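Local coordinates for DUF115 domain-containing protein (Magnetospirillum magneticum AMB-1, PDB 5MU5) that is a Maf-type glycosyltransferase involved in bacterial flagella formation, probably by glycosylating flagellin, at residues L598-V609 with F621-M632. Sequence-based numbering, arbitrary orientation.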
loop_
_atom_site.group_PDB
_atom_site.type_symbol
_atom_site.label_atom_id
_atom_site.label_comp_id
_atom_site.label_asym_id
_atom_site.label_seq_id
_atom_site.Cartn_x
_atom_site.Cartn_y
_atom_site.Cartn_z
ATOM N N LEU A 598 6.853 -14.578 2.995
ATOM C CA LEU A 598 7.271 -14.820 4.389
ATOM C C LEU A 598 6.426 -14.088 5.460
ATOM O O LEU A 598 6.128 -14.662 6.518
ATOM C CB LEU A 598 8.748 -14.487 4.584
ATOM C CG LEU A 598 9.739 -15.274 3.720
ATOM C CD1 LEU A 598 11.154 -14.867 4.071
ATOM C CD2 LEU A 598 9.569 -16.776 3.863
ATOM N N MET A 599 6.034 -12.844 5.191
ATOM C CA MET A 599 5.226 -12.080 6.146
ATOM C C MET A 599 3.810 -12.619 6.266
ATOM O O MET A 599 3.210 -12.557 7.332
ATOM C CB MET A 599 5.177 -10.587 5.802
ATOM C CG MET A 599 6.445 -9.802 6.135
ATOM S SD MET A 599 6.869 -9.738 7.896
ATOM C CE MET A 599 7.903 -11.182 8.074
ATOM N N MET A 600 3.271 -13.141 5.186
ATOM C CA MET A 600 1.978 -13.752 5.256
ATOM C C MET A 600 2.036 -15.063 6.015
ATOM O O MET A 600 1.089 -15.381 6.756
ATOM C CB MET A 600 1.432 -13.978 3.866
ATOM C CG MET A 600 1.105 -12.655 3.233
ATOM S SD MET A 600 -0.037 -11.732 4.277
ATOM C CE MET A 600 -1.523 -12.699 3.922
ATOM N N ALA A 601 3.122 -15.822 5.830
ATOM C CA ALA A 601 3.311 -17.028 6.610
ATOM C C ALA A 601 3.372 -16.671 8.097
ATOM O O ALA A 601 2.739 -17.316 8.910
ATOM C CB ALA A 601 4.553 -17.764 6.171
ATOM N N ALA A 602 4.085 -15.604 8.439
ATOM C CA ALA A 602 4.196 -15.158 9.836
ATOM C C ALA A 602 2.876 -14.740 10.412
ATOM O O ALA A 602 2.601 -15.002 11.574
ATOM C CB ALA A 602 5.192 -14.029 9.982
ATOM N N MET A 603 2.065 -14.098 9.597
ATOM C CA MET A 603 0.755 -13.675 10.024
ATOM C C MET A 603 -0.104 -14.883 10.377
ATOM O O MET A 603 -0.837 -14.857 11.392
ATOM C CB MET A 603 0.073 -12.919 8.908
ATOM C CG MET A 603 -1.223 -12.287 9.356
ATOM S SD MET A 603 -2.288 -12.042 7.948
ATOM C CE MET A 603 -2.853 -13.740 7.803
ATOM N N CYS A 604 -0.028 -15.914 9.525
ATOM C CA CYS A 604 -0.757 -17.180 9.713
ATOM C C CYS A 604 -0.335 -17.892 10.987
ATOM O O CYS A 604 -1.169 -18.170 11.839
ATOM C CB CYS A 604 -0.571 -18.114 8.505
ATOM S SG CYS A 604 -1.384 -17.474 7.003
ATOM N N TYR A 605 0.953 -18.155 11.165
ATOM C CA TYR A 605 1.330 -18.842 12.382
ATOM C C TYR A 605 1.090 -17.997 13.643
ATOM O O TYR A 605 0.725 -18.528 14.675
ATOM C CB TYR A 605 2.740 -19.428 12.314
ATOM C CG TYR A 605 3.915 -18.490 12.295
ATOM C CD1 TYR A 605 4.295 -17.759 13.429
ATOM C CD2 TYR A 605 4.713 -18.408 11.158
ATOM C CE1 TYR A 605 5.408 -16.932 13.398
ATOM C CE2 TYR A 605 5.831 -17.599 11.128
ATOM C CZ TYR A 605 6.172 -16.862 12.253
ATOM O OH TYR A 605 7.270 -16.039 12.246
ATOM N N ASP A 606 1.239 -16.687 13.544
ATOM C CA ASP A 606 1.066 -15.823 14.697
ATOM C C ASP A 606 -0.377 -15.883 15.200
ATOM O O ASP A 606 -0.634 -15.886 16.409
ATOM C CB ASP A 606 1.451 -14.385 14.360
ATOM C CG ASP A 606 1.096 -13.425 15.471
ATOM O OD1 ASP A 606 1.810 -13.397 16.513
ATOM O OD2 ASP A 606 0.068 -12.704 15.316
ATOM N N TYR A 607 -1.313 -15.932 14.261
ATOM C CA TYR A 607 -2.708 -16.019 14.589
ATOM C C TYR A 607 -2.981 -17.319 15.351
ATOM O O TYR A 607 -3.616 -17.312 16.410
ATOM C CB TYR A 607 -3.574 -15.946 13.321
ATOM C CG TYR A 607 -5.052 -16.038 13.618
ATOM C CD1 TYR A 607 -5.797 -14.901 13.893
ATOM C CD2 TYR A 607 -5.687 -17.266 13.662
ATOM C CE1 TYR A 607 -7.150 -14.989 14.193
ATOM C CE2 TYR A 607 -7.030 -17.370 13.952
ATOM C CZ TYR A 607 -7.765 -16.227 14.214
ATOM O OH TYR A 607 -9.109 -16.343 14.514
ATOM N N TYR A 608 -2.485 -18.432 14.828
ATOM C CA TYR A 608 -2.820 -19.727 15.424
ATOM C C TYR A 608 -2.066 -20.085 16.707
ATOM O O TYR A 608 -2.651 -20.733 17.585
ATOM C CB TYR A 608 -2.769 -20.843 14.375
ATOM C CG TYR A 608 -3.901 -20.717 13.359
ATOM C CD1 TYR A 608 -5.205 -21.019 13.718
ATOM C CD2 TYR A 608 -3.665 -20.290 12.049
ATOM C CE1 TYR A 608 -6.246 -20.914 12.805
ATOM C CE2 TYR A 608 -4.695 -20.174 11.138
ATOM C CZ TYR A 608 -5.982 -20.489 11.522
ATOM O OH TYR A 608 -7.031 -20.383 10.643
ATOM N N VAL A 609 -0.805 -19.659 16.855
ATOM C CA VAL A 609 -0.081 -19.985 18.096
ATOM C C VAL A 609 -0.702 -19.384 19.364
ATOM O O VAL A 609 -0.603 -19.978 20.438
ATOM C CB VAL A 609 1.412 -19.579 18.109
ATOM C CG1 VAL A 609 2.188 -20.421 17.153
ATOM C CG2 VAL A 609 1.600 -18.105 17.819
ATOM N N PHE A 621 3.514 -26.907 19.118
ATOM C CA PHE A 621 3.048 -26.191 17.936
ATOM C C PHE A 621 4.119 -25.265 17.415
ATOM O O PHE A 621 4.271 -25.113 16.211
ATOM C CB PHE A 621 1.770 -25.423 18.210
ATOM C CG PHE A 621 1.110 -24.885 16.966
ATOM C CD1 PHE A 621 0.858 -25.704 15.889
ATOM C CD2 PHE A 621 0.711 -23.566 16.899
ATOM C CE1 PHE A 621 0.243 -25.212 14.752
ATOM C CE2 PHE A 621 0.089 -23.069 15.771
ATOM C CZ PHE A 621 -0.133 -23.892 14.690
ATOM N N TRP A 622 4.860 -24.640 18.328
ATOM C CA TRP A 622 6.014 -23.850 17.942
ATOM C C TRP A 622 7.025 -24.695 17.148
ATOM O O TRP A 622 7.584 -24.227 16.174
ATOM C CB TRP A 622 6.686 -23.212 19.158
ATOM C CG TRP A 622 6.242 -21.806 19.421
ATOM C CD1 TRP A 622 5.626 -21.334 20.537
ATOM C CD2 TRP A 622 6.372 -20.687 18.529
ATOM N NE1 TRP A 622 5.369 -19.990 20.406
ATOM C CE2 TRP A 622 5.827 -19.563 19.191
ATOM C CE3 TRP A 622 6.923 -20.523 17.259
ATOM C CZ2 TRP A 622 5.802 -18.301 18.620
ATOM C CZ3 TRP A 622 6.904 -19.272 16.685
ATOM C CH2 TRP A 622 6.334 -18.168 17.357
ATOM N N GLU A 623 7.277 -25.927 17.574
ATOM C CA GLU A 623 8.196 -26.799 16.842
ATOM C C GLU A 623 7.639 -27.113 15.429
ATOM O O GLU A 623 8.370 -27.070 14.433
ATOM C CB GLU A 623 8.502 -28.061 17.649
ATOM C CG GLU A 623 9.175 -29.202 16.876
ATOM C CD GLU A 623 10.405 -28.783 16.071
ATOM O OE1 GLU A 623 11.119 -27.834 16.459
ATOM O OE2 GLU A 623 10.657 -29.411 15.023
ATOM N N ILE A 624 6.342 -27.394 15.345
ATOM C CA ILE A 624 5.678 -27.572 14.050
ATOM C C ILE A 624 5.872 -26.371 13.134
ATOM O O ILE A 624 6.161 -26.520 11.936
ATOM C CB ILE A 624 4.184 -27.840 14.246
ATOM C CG1 ILE A 624 4.007 -29.275 14.764
ATOM C CG2 ILE A 624 3.420 -27.661 12.935
ATOM C CD1 ILE A 624 2.604 -29.617 15.214
ATOM N N ILE A 625 5.681 -25.179 13.687
ATOM C CA ILE A 625 5.825 -23.952 12.922
ATOM C C ILE A 625 7.260 -23.790 12.415
ATOM O O ILE A 625 7.483 -23.398 11.265
ATOM C CB ILE A 625 5.454 -22.741 13.793
ATOM C CG1 ILE A 625 3.955 -22.710 13.978
ATOM C CG2 ILE A 625 5.901 -21.434 13.159
ATOM C CD1 ILE A 625 3.538 -21.841 15.121
ATOM N N ARG A 626 8.217 -24.107 13.279
ATOM C CA ARG A 626 9.616 -23.976 12.942
ATOM C C ARG A 626 9.939 -24.894 11.788
ATOM O O ARG A 626 10.531 -24.486 10.801
ATOM C CB ARG A 626 10.495 -24.320 14.144
ATOM C CG ARG A 626 11.973 -23.997 13.963
ATOM C CD ARG A 626 12.855 -24.767 14.949
ATOM N NE ARG A 626 12.676 -26.195 14.732
ATOM C CZ ARG A 626 13.151 -26.880 13.686
ATOM N NH1 ARG A 626 13.868 -26.287 12.738
ATOM N NH2 ARG A 626 12.880 -28.172 13.573
ATOM N N ASP A 627 9.517 -26.133 11.908
ATOM C CA ASP A 627 9.858 -27.136 10.916
ATOM C C ASP A 627 9.214 -26.838 9.550
ATOM O O ASP A 627 9.876 -26.920 8.525
ATOM C CB ASP A 627 9.420 -28.506 11.412
ATOM C CG ASP A 627 9.899 -29.608 10.533
ATOM O OD1 ASP A 627 11.065 -29.553 10.103
ATOM O OD2 ASP A 627 9.117 -30.535 10.269
ATOM N N GLU A 628 7.926 -26.491 9.551
ATOM C CA GLU A 628 7.230 -26.146 8.319
ATOM C C GLU A 628 7.730 -24.838 7.735
ATOM O O GLU A 628 7.769 -24.688 6.523
ATOM C CB GLU A 628 5.726 -26.092 8.531
ATOM C CG GLU A 628 5.126 -27.460 8.826
ATOM C CD GLU A 628 5.229 -28.455 7.667
ATOM O OE1 GLU A 628 5.431 -28.027 6.497
ATOM O OE2 GLU A 628 5.094 -29.683 7.929
ATOM N N PHE A 629 8.126 -23.898 8.583
ATOM C CA PHE A 629 8.682 -22.656 8.082
ATOM C C PHE A 629 9.947 -22.964 7.270
ATOM O O PHE A 629 10.145 -22.390 6.203
ATOM C CB PHE A 629 8.956 -21.700 9.236
ATOM C CG PHE A 629 9.288 -20.298 8.813
ATOM C CD1 PHE A 629 8.278 -19.410 8.447
ATOM C CD2 PHE A 629 10.610 -19.845 8.820
ATOM C CE1 PHE A 629 8.573 -18.105 8.064
ATOM C CE2 PHE A 629 10.910 -18.536 8.446
ATOM C CZ PHE A 629 9.888 -17.667 8.063
ATOM N N HIS A 630 10.778 -23.883 7.777
ATOM C CA HIS A 630 11.968 -24.371 7.059
ATOM C C HIS A 630 11.643 -25.070 5.746
ATOM O O HIS A 630 12.307 -24.828 4.735
ATOM C CB HIS A 630 12.793 -25.328 7.922
ATOM C CG HIS A 630 13.907 -24.665 8.655
ATOM N ND1 HIS A 630 15.216 -24.737 8.230
ATOM C CD2 HIS A 630 13.911 -23.904 9.777
ATOM C CE1 HIS A 630 15.982 -24.053 9.062
ATOM N NE2 HIS A 630 15.216 -23.540 10.011
ATOM N N GLN A 631 10.666 -25.970 5.758
ATOM C CA GLN A 631 10.261 -26.616 4.517
ATOM C C GLN A 631 9.795 -25.567 3.506
ATOM O O GLN A 631 10.133 -25.657 2.334
ATOM C CB GLN A 631 9.191 -27.680 4.736
ATOM C CG GLN A 631 9.756 -29.018 5.204
ATOM C CD GLN A 631 8.680 -30.079 5.453
ATOM O OE1 GLN A 631 7.655 -30.139 4.756
ATOM N NE2 GLN A 631 8.914 -30.927 6.455
ATOM N N MET A 632 9.052 -24.562 3.961
ATOM C CA MET A 632 8.607 -23.500 3.075
ATOM C C MET A 632 9.802 -22.762 2.472
ATOM O O MET A 632 9.860 -22.532 1.254
ATOM C CB MET A 632 7.738 -22.501 3.819
ATOM C CG MET A 632 7.057 -21.491 2.919
ATOM S SD MET A 632 6.086 -20.284 3.823
ATOM C CE MET A 632 7.399 -19.300 4.526
#
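I625 CG2 sits over one face of the Y605 ring, displaced from its centre, in a CH-pi contact 4.0 Å from the centroid. With CG between the backbone N and the carbonyl carbon (chi1 69°), the ring folds back along its own helix, so that A602 CA lies against the opposite face. Branched I625 suits this place because CG2 lies over the ring while CG1 and CD1 pack against Y605 CB. Y605 CE1 comes obliquely to W622 CH2 at 4.2 Å, and CE2 to F629 CD1 at 4.1 Å. An alanine in place of Y605 would probably leave the I625 methyl without its aromatic face and take from W622 and F629 a shared neighbour. The segments run antiparallel at 170°, joined through the short link between helices 589-609 and 618-646 as a helical hairpin of the Maf helical bundle domain; with their axes approaching to 11.0 Å, large side chains fill the seam. Compact V609 fits among them, its CG1 3.5 Å from F621 CD2 and over the centre of one W622 face. Toward L598, the unbranched M632 reaches across and bends at chi3 (73°), bringing CE snugly to L598 CD2 at 3.4 Å and to A601 CB at 3.6 Å, where the small alanine admits it. Side-chain carbons make most of the contact, and no hydrogen bond crosses between the segments. On the more exposed flank of 621-632, turned from 598-609, R626 grips E623 side-on, NE to OE1 at 2.8 Å and NH2 to OE2, and also forms a salt bridge with D562.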